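Local coordinates for histidine kinase (PDB 6NB0), which probably catalyses the ATP-dependent phosphorylation of a protein histidine, as the sensor kinase of a phosphorelay, at residues S50-L55 and R173-A178; G144-G149 and A179-V184; H240-E243 and I247-V250; W249-C254 and G263-G268. All coordinates share one frame; numbering follows the deposited sequence. Where two conformers were deposited one is given.

Contact 1. Residues S50-L55 and R173-A178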
loop_
_atom_site.group_PDB
_atom_site.type_symbol
_atom_site.label_atom_id
_atom_site.label_comp_id
_atom_site.label_asym_id
_atom_site.label_seq_id
_atom_site.Cartn_x
_atom_site.Cartn_y
_atom_site.Cartn_z
ATOM N N SER A 50 -7.751 1.134 -3.233
ATOM C CA SER A 50 -7.023 2.369 -2.951
ATOM C C SER A 50 -5.661 2.091 -2.306
ATOM O O SER A 50 -4.664 2.731 -2.659
ATOM C CB SER A 50 -7.858 3.277 -2.043
ATOM O OG SER A 50 -9.147 3.488 -2.615
ATOM N N ALA A 51 -5.606 1.180 -1.333
ATOM C CA ALA A 51 -4.342 0.905 -0.651
ATOM C C ALA A 51 -3.346 0.202 -1.572
ATOM O O ALA A 51 -2.139 0.506 -1.537
ATOM C CB ALA A 51 -4.600 0.076 0.618
ATOM N N GLU A 52 -3.831 -0.734 -2.403
ATOM C CA GLU A 52 -2.991 -1.373 -3.421
ATOM C C GLU A 52 -2.398 -0.342 -4.373
ATOM O O GLU A 52 -1.207 -0.394 -4.708
ATOM C CB GLU A 52 -3.815 -2.378 -4.240
ATOM C CG GLU A 52 -4.359 -3.575 -3.463
ATOM C CD GLU A 52 -5.147 -4.536 -4.364
ATOM O OE1 GLU A 52 -6.191 -4.133 -4.914
ATOM O OE2 GLU A 52 -4.697 -5.689 -4.539
ATOM N N THR A 53 -3.248 0.548 -4.888
ATOM C CA THR A 53 -2.789 1.615 -5.769
ATOM C C THR A 53 -1.667 2.414 -5.118
ATOM O O THR A 53 -0.649 2.710 -5.754
ATOM C CB THR A 53 -3.964 2.541 -6.139
ATOM O OG1 THR A 53 -4.903 1.800 -6.917
ATOM C CG2 THR A 53 -3.462 3.716 -7.012
ATOM N N ALA A 54 -1.855 2.789 -3.849
ATOM C CA ALA A 54 -0.882 3.631 -3.162
ATOM C C ALA A 54 0.396 2.863 -2.885
ATOM O O ALA A 54 1.502 3.430 -2.933
ATOM C CB ALA A 54 -1.478 4.148 -1.854
ATOM N N LEU A 55 0.252 1.579 -2.572
ATOM C CA LEU A 55 1.410 0.708 -2.379
ATOM C C LEU A 55 2.298 0.709 -3.617
ATOM O O LEU A 55 3.512 0.928 -3.527
ATOM C CB LEU A 55 0.926 -0.715 -2.067
ATOM C CG LEU A 55 1.846 -1.906 -2.315
ATOM C CD1 LEU A 55 3.074 -1.674 -1.505
ATOM C CD2 LEU A 55 1.161 -3.192 -1.859
ATOM N N ARG A 173 -5.498 -13.281 -11.308
ATOM C CA ARG A 173 -6.778 -12.588 -11.460
ATOM C C ARG A 173 -6.861 -11.386 -10.531
ATOM O O ARG A 173 -7.334 -10.321 -10.931
ATOM C CB ARG A 173 -7.963 -13.517 -11.191
ATOM C CG ARG A 173 -9.310 -12.836 -11.493
ATOM C CD ARG A 173 -10.503 -13.716 -11.077
ATOM N NE ARG A 173 -11.764 -13.158 -11.583
ATOM C CZ ARG A 173 -12.452 -12.181 -10.997
ATOM N NH1 ARG A 173 -12.010 -11.624 -9.867
ATOM N NH2 ARG A 173 -13.576 -11.751 -11.541
ATOM N N GLU A 174 -6.403 -11.541 -9.287
ATOM C CA GLU A 174 -6.543 -10.433 -8.341
ATOM C C GLU A 174 -5.716 -9.223 -8.779
ATOM O O GLU A 174 -6.185 -8.086 -8.683
ATOM C CB GLU A 174 -6.160 -10.889 -6.935
ATOM C CG GLU A 174 -6.542 -9.898 -5.819
ATOM C CD GLU A 174 -5.727 -8.593 -5.822
ATOM O OE1 GLU A 174 -4.484 -8.640 -5.923
ATOM O OE2 GLU A 174 -6.340 -7.510 -5.734
ATOM N N ARG A 175 -4.477 -9.434 -9.241
ATOM C CA ARG A 175 -3.673 -8.290 -9.700
ATOM C C ARG A 175 -4.248 -7.666 -10.969
ATOM O O ARG A 175 -4.238 -6.442 -11.123
ATOM C CB ARG A 175 -2.223 -8.722 -9.951
ATOM C CG ARG A 175 -1.482 -9.176 -8.706
ATOM C CD ARG A 175 -1.370 -8.107 -7.644
ATOM N NE ARG A 175 -0.355 -8.485 -6.661
ATOM C CZ ARG A 175 -0.171 -7.897 -5.479
ATOM N NH1 ARG A 175 0.798 -8.333 -4.678
ATOM N NH2 ARG A 175 -0.954 -6.895 -5.081
ATOM N N LEU A 176 -4.708 -8.492 -11.911
ATOM C CA LEU A 176 -5.369 -7.939 -13.089
ATOM C C LEU A 176 -6.617 -7.176 -12.702
ATOM O O LEU A 176 -6.943 -6.147 -13.318
ATOM C CB LEU A 176 -5.708 -9.061 -14.074
ATOM C CG LEU A 176 -4.446 -9.717 -14.654
ATOM C CD1 LEU A 176 -4.752 -11.132 -15.211
ATOM C CD2 LEU A 176 -3.819 -8.827 -15.743
ATOM N N ALA A 177 -7.352 -7.679 -11.706
ATOM C CA ALA A 177 -8.538 -6.964 -11.256
ATOM C C ALA A 177 -8.159 -5.605 -10.703
ATOM O O ALA A 177 -8.834 -4.621 -10.975
ATOM C CB ALA A 177 -9.290 -7.758 -10.185
ATOM N N ALA A 178 -7.096 -5.541 -9.901
ATOM C CA ALA A 178 -6.653 -4.247 -9.384
ATOM C C ALA A 178 -6.244 -3.314 -10.527
ATOM O O ALA A 178 -6.564 -2.116 -10.520
ATOM C CB ALA A 178 -5.493 -4.478 -8.405
#
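The carboxylates of E52 and E174 approach from opposite directions between two helix segments that run almost perpendicular, at 87°, with their axes 11.3 Å apart at the closest point. At that separation the backbones do not touch, and the gap is bridged by long side chains. E52 reaches across with an extended chain beyond CG, while E174 is bent at CG, its chi2 of -69° turning the carboxylate toward E52. The two acid planes are 41° apart, and E52 OE2 lies 2.7 Å from E174 OE2. Oxygens this close suggest that one of the acids holds a proton, and two arginines of helix 44-68 probably offset the remaining charge: R49 forms salt bridges to both E52 OE1 and E174 OE2, and R48 forms another to E174 OE2. The other oxygen of E52 rests on aliphatic surface, with OE1 3.6 Å from the methyl CB of A178. This is the close-packed part of the contact, where one oxygen of the buried E52 meets the acid and the other the methyl of A178, buried as well. Toward the partly exposed side, packing is slacker. R175 swings its guanidinium over obliquely, but NH2 stays 4.0 Å from E52 OE2, a long salt bridge that can add little more than electrostatic attraction. The contact lies where helix 44-68 crosses the N-terminal turns of helix 173-189. L253 of helix 252-260 touches both E52 and A178, and A51 of the second subunit packs on E52, placing the joint next to the dimer interface.

Contact 2. Residues G144-G149 and A179-V184; sequences GDVREG and ALWLLV
V146 packs against W181 and V184 where helix 135-154 meets helix 173-189, two neighbouring helices of the alpha/beta sandwich, the Bergerat-type fold, that histidine kinases use for their ATP-binding domain. The segments cross at -47° with axes 9.7 Å apart, and the CA atoms of V146 and W181 are the nearest pair at 6.6 Å. From V146 CB, which faces V184 CG1, the side chain forks. One branch, CG1, lies anti to the backbone N (chi1 178°) and runs out to V184 CG1, methyl against methyl at 3.8 Å. The other, CG2, turns to W181: it approaches the indole obliquely at CD1, 3.7 Å away, and also touches the tryptophan's backbone oxygen and V184 CB. A single valine thus touches two residues that are nearly one turn apart on helix 173-189. D145, one position earlier, adds its CB at the edge of the indole, close to the ring plane and 4.0 Å from CD1; its carboxylate is turned to another task, a salt bridge from OD2 to R45. No direct hydrogen bond joins the two segments, so the direct contact is apolar and a water supplies the polar link. D145 O already accepts the helical bond from G149 N, and it takes a second from this water, at 2.8 Å. The indole N-H of W181 completes the bridge: NE1 donates to the same water oxygen, which lies in the ring plane, over 2.8 Å.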
loop_
_atom_site.group_PDB
_atom_site.type_symbol
_atom_site.label_atom_id
_atom_site.label_comp_id
_atom_site.label_asym_id
_atom_site.label_seq_id
_atom_site.Cartn_x
_atom_site.Cartn_y
_atom_site.Cartn_z
ATOM N N GLY A 144 -18.697 -2.709 -12.302
ATOM C CA GLY A 144 -19.532 -2.609 -11.118
ATOM C C GLY A 144 -18.817 -1.950 -9.948
ATOM O O GLY A 144 -19.383 -1.084 -9.281
ATOM N N ASP A 145 -17.560 -2.342 -9.695
ATOM C CA ASP A 145 -16.806 -1.776 -8.576
ATOM C C ASP A 145 -16.536 -0.279 -8.753
ATOM O O ASP A 145 -16.624 0.486 -7.788
ATOM C CB ASP A 145 -15.481 -2.522 -8.401
ATOM C CG ASP A 145 -15.647 -3.921 -7.771
ATOM O OD1 ASP A 145 -16.752 -4.268 -7.275
ATOM O OD2 ASP A 145 -14.628 -4.654 -7.702
ATOM N N VAL A 146 -16.166 0.155 -9.956
ATOM C CA VAL A 146 -15.870 1.571 -10.155
ATOM C C VAL A 146 -17.154 2.396 -10.164
ATOM O O VAL A 146 -17.180 3.544 -9.686
ATOM C CB VAL A 146 -15.045 1.763 -11.443
ATOM C CG1 VAL A 146 -14.758 3.261 -11.695
ATOM C CG2 VAL A 146 -13.709 0.978 -11.345
ATOM N N ARG A 147 -18.238 1.833 -10.690
ATOM C CA ARG A 147 -19.513 2.514 -10.623
ATOM C C ARG A 147 -19.884 2.822 -9.174
ATOM O O ARG A 147 -20.202 3.968 -8.828
ATOM C CB ARG A 147 -20.567 1.635 -11.302
ATOM C CG ARG A 147 -21.943 2.216 -11.462
ATOM C CD ARG A 147 -22.766 1.273 -12.378
ATOM N NE ARG A 147 -22.504 1.470 -13.812
ATOM C CZ ARG A 147 -22.494 0.497 -14.722
ATOM N NH1 ARG A 147 -22.700 -0.762 -14.354
ATOM N NH2 ARG A 147 -22.275 0.775 -16.006
ATOM N N GLU A 148 -19.807 1.811 -8.294
ATOM C CA GLU A 148 -20.209 2.041 -6.910
ATOM C C GLU A 148 -19.169 2.865 -6.156
ATOM O O GLU A 148 -19.535 3.645 -5.266
ATOM C CB GLU A 148 -20.463 0.706 -6.193
ATOM C CG GLU A 148 -21.333 0.818 -4.927
ATOM C CD GLU A 148 -20.556 1.291 -3.708
ATOM O OE1 GLU A 148 -19.310 1.165 -3.714
ATOM O OE2 GLU A 148 -21.185 1.795 -2.750
ATOM N N GLY A 149 -17.893 2.725 -6.502
ATOM C CA GLY A 149 -16.839 3.416 -5.778
ATOM C C GLY A 149 -16.740 4.889 -6.128
ATOM O O GLY A 149 -16.501 5.701 -5.239
ATOM N N ALA A 179 -5.541 -3.856 -11.526
ATOM C CA ALA A 179 -5.071 -3.043 -12.645
ATOM C C ALA A 179 -6.227 -2.468 -13.448
ATOM O O ALA A 179 -6.212 -1.284 -13.803
ATOM C CB ALA A 179 -4.141 -3.871 -13.544
ATOM N N LEU A 180 -7.249 -3.284 -13.733
ATOM C CA LEU A 180 -8.377 -2.778 -14.503
ATOM C C LEU A 180 -9.189 -1.786 -13.688
ATOM O O LEU A 180 -9.659 -0.775 -14.222
ATOM C CB LEU A 180 -9.259 -3.926 -14.979
ATOM C CG LEU A 180 -8.539 -4.922 -15.911
ATOM C CD1 LEU A 180 -9.470 -6.072 -16.193
ATOM C CD2 LEU A 180 -8.128 -4.262 -17.213
ATOM N N TRP A 181 -9.373 -2.068 -12.399
ATOM C CA TRP A 181 -10.034 -1.100 -11.521
ATOM C C TRP A 181 -9.366 0.272 -11.610
ATOM O O TRP A 181 -10.039 1.301 -11.740
ATOM C CB TRP A 181 -9.996 -1.640 -10.086
ATOM C CG TRP A 181 -10.647 -0.730 -9.050
ATOM C CD1 TRP A 181 -11.934 -0.787 -8.595
ATOM C CD2 TRP A 181 -10.004 0.338 -8.332
ATOM N NE1 TRP A 181 -12.141 0.208 -7.628
ATOM C CE2 TRP A 181 -10.964 0.906 -7.465
ATOM C CE3 TRP A 181 -8.699 0.876 -8.348
ATOM C CZ2 TRP A 181 -10.664 1.980 -6.613
ATOM C CZ3 TRP A 181 -8.407 1.941 -7.496
ATOM C CH2 TRP A 181 -9.382 2.485 -6.656
ATOM N N LEU A 182 -8.030 0.303 -11.545
ATOM C CA LEU A 182 -7.319 1.583 -11.534
ATOM C C LEU A 182 -7.364 2.243 -12.900
ATOM O O LEU A 182 -7.512 3.467 -13.001
ATOM C CB LEU A 182 -5.867 1.363 -11.086
ATOM C CG LEU A 182 -4.953 2.607 -11.021
ATOM C CD1 LEU A 182 -5.546 3.667 -10.071
ATOM C CD2 LEU A 182 -3.547 2.205 -10.537
ATOM N N LEU A 183 -7.244 1.439 -13.962
ATOM C CA LEU A 183 -7.374 1.945 -15.326
ATOM C C LEU A 183 -8.672 2.737 -15.491
ATOM O O LEU A 183 -8.671 3.852 -16.029
ATOM C CB LEU A 183 -7.331 0.759 -16.296
ATOM C CG LEU A 183 -6.814 0.929 -17.717
ATOM C CD1 LEU A 183 -5.299 1.144 -17.671
ATOM C CD2 LEU A 183 -7.187 -0.301 -18.558
ATOM N N VAL A 184 -9.795 2.171 -15.022
ATOM C CA VAL A 184 -11.082 2.867 -15.141
ATOM C C VAL A 184 -11.204 3.995 -14.112
ATOM O O VAL A 184 -11.687 5.090 -14.428
ATOM C CB VAL A 184 -12.257 1.869 -15.010
ATOM C CG1 VAL A 184 -13.607 2.600 -15.211
ATOM C CG2 VAL A 184 -12.115 0.702 -16.052
HETATM O O HOH W 1 -14.421 0.951 -6.184
#

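Contact 3. Residues H240-E243 and I247-V250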
loop_
_atom_site.group_PDB
_atom_site.type_symbol
_atom_site.label_atom_id
_atom_site.label_comp_id
_atom_site.label_asym_id
_atom_site.label_seq_id
_atom_site.Cartn_x
_atom_site.Cartn_y
_atom_site.Cartn_z
ATOM N N HIS A 240 0.749 16.801 -13.208
ATOM C CA HIS A 240 2.043 17.394 -13.517
ATOM C C HIS A 240 2.500 16.963 -14.907
ATOM O O HIS A 240 2.224 15.838 -15.337
ATOM C CB HIS A 240 3.115 16.966 -12.515
ATOM C CG HIS A 240 2.893 17.460 -11.123
ATOM N ND1 HIS A 240 3.771 17.186 -10.099
ATOM C CD2 HIS A 240 1.896 18.198 -10.581
ATOM C CE1 HIS A 240 3.329 17.739 -8.985
ATOM N NE2 HIS A 240 2.199 18.366 -9.249
ATOM N N PRO A 241 3.231 17.832 -15.608
ATOM C CA PRO A 241 3.817 17.447 -16.895
ATOM C C PRO A 241 4.736 16.245 -16.748
ATOM O O PRO A 241 5.582 16.185 -15.853
ATOM C CB PRO A 241 4.602 18.702 -17.316
ATOM C CG PRO A 241 3.950 19.821 -16.610
ATOM C CD PRO A 241 3.445 19.260 -15.303
ATOM N N ARG A 242 4.569 15.279 -17.641
ATOM C CA ARG A 242 5.314 14.036 -17.534
ATOM C C ARG A 242 6.642 14.136 -18.263
ATOM O O ARG A 242 6.702 14.583 -19.417
ATOM C CB ARG A 242 4.484 12.871 -18.068
ATOM C CG ARG A 242 3.258 12.580 -17.197
ATOM C CD ARG A 242 2.188 11.866 -17.984
ATOM N NE ARG A 242 2.768 10.725 -18.687
ATOM C CZ ARG A 242 2.180 10.104 -19.706
ATOM N NH1 ARG A 242 1.011 10.540 -20.164
ATOM N NH2 ARG A 242 2.774 9.064 -20.277
ATOM N N GLU A 243 7.710 13.736 -17.578
ATOM C CA GLU A 243 8.971 13.524 -18.258
ATOM C C GLU A 243 8.783 12.500 -19.373
ATOM O O GLU A 243 7.834 11.704 -19.379
ATOM C CB GLU A 243 10.051 13.069 -17.276
ATOM N N ILE A 247 5.129 7.713 -16.673
ATOM C CA ILE A 247 3.717 7.749 -16.342
ATOM C C ILE A 247 3.500 8.664 -15.148
ATOM O O ILE A 247 4.422 8.956 -14.388
ATOM C CB ILE A 247 3.193 6.334 -16.023
ATOM C CG1 ILE A 247 4.001 5.742 -14.849
ATOM C CG2 ILE A 247 3.261 5.462 -17.277
ATOM C CD1 ILE A 247 3.355 4.484 -14.227
ATOM N N SER A 248 2.256 9.100 -14.987
ATOM C CA SER A 248 1.796 9.619 -13.703
ATOM C C SER A 248 1.998 8.545 -12.634
ATOM O O SER A 248 1.666 7.380 -12.855
ATOM C CB SER A 248 0.319 10.009 -13.804
ATOM O OG SER A 248 0.107 11.033 -14.784
ATOM N N TRP A 249 2.582 8.927 -11.490
ATOM C CA TRP A 249 2.986 7.928 -10.492
ATOM C C TRP A 249 1.831 7.032 -10.091
ATOM O O TRP A 249 2.010 5.828 -9.847
ATOM C CB TRP A 249 3.525 8.616 -9.246
ATOM C CG TRP A 249 4.759 9.383 -9.452
ATOM C CD1 TRP A 249 5.520 9.444 -10.586
ATOM C CD2 TRP A 249 5.409 10.199 -8.476
ATOM N NE1 TRP A 249 6.617 10.257 -10.369
ATOM C CE2 TRP A 249 6.565 10.738 -9.084
ATOM C CE3 TRP A 249 5.117 10.543 -7.149
ATOM C CZ2 TRP A 249 7.439 11.594 -8.403
ATOM C CZ3 TRP A 249 6.000 11.392 -6.470
ATOM C CH2 TRP A 249 7.135 11.913 -7.104
ATOM N N VAL A 250 0.628 7.599 -10.029
ATOM C CA VAL A 250 -0.491 6.843 -9.489
ATOM C C VAL A 250 -0.849 5.651 -10.375
ATOM O O VAL A 250 -1.520 4.733 -9.907
ATOM C CB VAL A 250 -1.710 7.770 -9.277
ATOM C CG1 VAL A 250 -2.315 8.216 -10.613
ATOM C CG2 VAL A 250 -2.782 7.078 -8.423
HETATM O O HOH W 2 2.235 13.218 -13.941
#
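R242 and I247 bring their backbones to within 6.6 Å, CA to CA, as the chain doubles back through a short turn. Residues 240-243 are irregular and mostly extended; after S248 the path tightens into a 3-10 turn at W249 and V250. The R242 side chain spans the gap. Its chi3 of 50° bends the chain, laying CD 3.9 Å from S248 OG and NE 3.9 Å from I247 CA, with the guanidinium oblique to the backbone of I247 and S248. By position, between helix 232-238 and helix 252-260, this loop probably corresponds to the ATP lid of related kinases, here short and without nucleotide. The guanidinium is held mainly from outside the two segments: NE donates to R246 O and NH2 to Q267 O, with a weak bond from NH1 to G268 O. The arginine thus ties the loop to the end of strand 264-267. S248 takes the other route across. Its OG donates to a water at 3.2 Å, and that water in turn donates to H240 O at 3.0 Å.

Contact 4. Residues W249-C254 and G263-G268; sequences WVLALC and GAFEQG
L251 and C254 face strand 264-267 from the start of helix 252-260, the backbones drawing closer along the way: CA to CA, L251 to Q267 is 8.4 Å and C254 to F265 is 6.7 Å. L251 is the N-cap residue of that helix, and a 3-10 turn, closed by A252 N to W249 O, leads through it into the helix. The F265 ring is the centre of the contact. C254 lays CB over one of its faces in a CH-pi contact, 3.8 Å from the centroid and 15° off the normal. With chi1 at -58°, SG lies farther out, 4.9 Å from the centroid, as an oblique sulfur-aromatic contact. L251 approaches the same ring by two atoms: CB comes obliquely to CE2 at 3.9 Å, and CD1 sits at the edge in the ring plane. In the Bergerat-type sandwich this is where a helix lies on the sheet. Strand 264-267 is outermost within this chain, bonded to its antiparallel neighbour 276-283 through A264 with R281 and E266 with K279, and L183 of helix 173-189 also touches F265. The far face of the phenyl ring meets Q267 N, toward the rim. L251 CD1 goes on to cover the Q267 side-chain amide, 3.5 Å from CD and nearly as close to OE1 and NE2, the two side chains crossing at about a right angle. Q267 keeps its CG anti to the backbone N (chi1 -179°) and is extended beyond, which brings the amide to S248, whose backbone N donates to OE1.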
loop_
_atom_site.group_PDB
_atom_site.type_symbol
_atom_site.label_atom_id
_atom_site.label_comp_id
_atom_site.label_asym_id
_atom_site.label_seq_id
_atom_site.Cartn_x
_atom_site.Cartn_y
_atom_site.Cartn_z
ATOM N N TRP A 249 2.582 8.927 -11.490
ATOM C CA TRP A 249 2.986 7.928 -10.492
ATOM C C TRP A 249 1.831 7.032 -10.091
ATOM O O TRP A 249 2.010 5.828 -9.847
ATOM C CB TRP A 249 3.525 8.616 -9.246
ATOM C CG TRP A 249 4.759 9.383 -9.452
ATOM C CD1 TRP A 249 5.520 9.444 -10.586
ATOM C CD2 TRP A 249 5.409 10.199 -8.476
ATOM N NE1 TRP A 249 6.617 10.257 -10.369
ATOM C CE2 TRP A 249 6.565 10.738 -9.084
ATOM C CE3 TRP A 249 5.117 10.543 -7.149
ATOM C CZ2 TRP A 249 7.439 11.594 -8.403
ATOM C CZ3 TRP A 249 6.000 11.392 -6.470
ATOM C CH2 TRP A 249 7.135 11.913 -7.104
ATOM N N VAL A 250 0.628 7.599 -10.029
ATOM C CA VAL A 250 -0.491 6.843 -9.489
ATOM C C VAL A 250 -0.849 5.651 -10.375
ATOM O O VAL A 250 -1.520 4.733 -9.907
ATOM C CB VAL A 250 -1.710 7.770 -9.277
ATOM C CG1 VAL A 250 -2.315 8.216 -10.613
ATOM C CG2 VAL A 250 -2.782 7.078 -8.423
ATOM N N LEU A 251 -0.415 5.628 -11.639
ATOM C CA LEU A 251 -0.738 4.508 -12.526
ATOM C C LEU A 251 0.272 3.365 -12.413
ATOM O O LEU A 251 0.208 2.408 -13.194
ATOM C CB LEU A 251 -0.848 4.996 -13.983
ATOM C CG LEU A 251 -2.126 5.821 -14.227
ATOM C CD1 LEU A 251 -2.111 6.609 -15.544
ATOM C CD2 LEU A 251 -3.388 4.962 -14.129
ATOM N N ALA A 252 1.205 3.460 -11.467
ATOM C CA ALA A 252 2.252 2.462 -11.317
ATOM C C ALA A 252 1.694 1.039 -11.262
ATOM O O ALA A 252 2.290 0.111 -11.827
ATOM C CB ALA A 252 3.051 2.767 -10.056
ATOM N N LEU A 253 0.563 0.841 -10.569
ATOM C CA LEU A 253 0.000 -0.507 -10.462
ATOM C C LEU A 253 -0.324 -1.090 -11.839
ATOM O O LEU A 253 -0.007 -2.250 -12.112
ATOM C CB LEU A 253 -1.248 -0.501 -9.572
ATOM C CG LEU A 253 -1.739 -1.882 -9.105
ATOM C CD1 LEU A 253 -2.537 -1.743 -7.802
ATOM C CD2 LEU A 253 -2.616 -2.542 -10.133
ATOM N N CYS A 254 -0.978 -0.310 -12.711
ATOM C CA CYS A 254 -1.227 -0.771 -14.085
ATOM C C CYS A 254 0.059 -1.187 -14.800
ATOM O O CYS A 254 0.119 -2.240 -15.444
ATOM C CB CYS A 254 -1.920 0.332 -14.891
ATOM S SG CYS A 254 -3.487 0.861 -14.157
ATOM N N GLY A 263 3.579 -7.948 -20.559
ATOM C CA GLY A 263 2.754 -7.033 -21.321
ATOM C C GLY A 263 3.318 -5.626 -21.269
ATOM O O GLY A 263 4.521 -5.420 -21.111
ATOM N N ALA A 264 2.422 -4.649 -21.382
ATOM C CA ALA A 264 2.874 -3.273 -21.493
ATOM C C ALA A 264 1.735 -2.354 -21.100
ATOM O O ALA A 264 0.559 -2.728 -21.180
ATOM C CB ALA A 264 3.347 -2.946 -22.920
ATOM N N PHE A 265 2.094 -1.132 -20.710
ATOM C CA PHE A 265 1.083 -0.139 -20.346
ATOM C C PHE A 265 1.461 1.199 -20.966
ATOM O O PHE A 265 2.633 1.571 -20.963
ATOM C CB PHE A 265 0.978 -0.010 -18.830
ATOM C CG PHE A 265 0.096 1.117 -18.394
ATOM C CD1 PHE A 265 -1.260 1.040 -18.579
ATOM C CD2 PHE A 265 0.642 2.282 -17.843
ATOM C CE1 PHE A 265 -2.094 2.097 -18.199
ATOM C CE2 PHE A 265 -0.187 3.347 -17.469
ATOM C CZ PHE A 265 -1.552 3.250 -17.638
ATOM N N GLU A 266 0.485 1.904 -21.540
ATOM C CA GLU A 266 0.744 3.192 -22.170
ATOM C C GLU A 266 -0.278 4.191 -21.657
ATOM O O GLU A 266 -1.490 3.961 -21.782
ATOM C CB GLU A 266 0.683 3.098 -23.699
ATOM C CG GLU A 266 1.672 2.115 -24.294
ATOM C CD GLU A 266 1.753 2.199 -25.803
ATOM O OE1 GLU A 266 0.694 2.221 -26.462
ATOM O OE2 GLU A 266 2.881 2.258 -26.326
ATOM N N GLN A 267 0.215 5.287 -21.081
ATOM C CA GLN A 267 -0.617 6.414 -20.683
ATOM C C GLN A 267 -0.503 7.491 -21.758
ATOM O O GLN A 267 0.576 8.075 -21.957
ATOM C CB GLN A 267 -0.192 6.949 -19.316
ATOM C CG GLN A 267 -1.052 8.102 -18.847
ATOM C CD GLN A 267 -0.474 8.802 -17.660
ATOM O OE1 GLN A 267 0.571 8.400 -17.133
ATOM N NE2 GLN A 267 -1.131 9.884 -17.235
ATOM N N GLY A 268 -1.593 7.728 -22.490
ATOM C CA GLY A 268 -1.581 8.806 -23.462
ATOM C C GLY A 268 -1.615 10.160 -22.773
ATOM O O GLY A 268 -1.837 10.283 -21.562
#

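Helix 173-189 joins contacts 1 and 2, whose centres are 10 Å apart; between them T53 OG1 packs on W181 CZ3 at 3.6 Å. The same helix also reaches contact 4, where L183 CD1 meets F265 CE1 at 3.4 Å. Contacts 3 and 4, also 10 Å apart between centres, share W249 and V250 and meet again through Q267. Contacts 2 and 3 lie on opposite sides of the chain's centre, about 21 Å apart between centres. Helix 44-68, which probably carries the phospho-acceptor histidine, meets the probable ATP-binding domain at contact 1; contact 3 lies in the putative nucleotide lid.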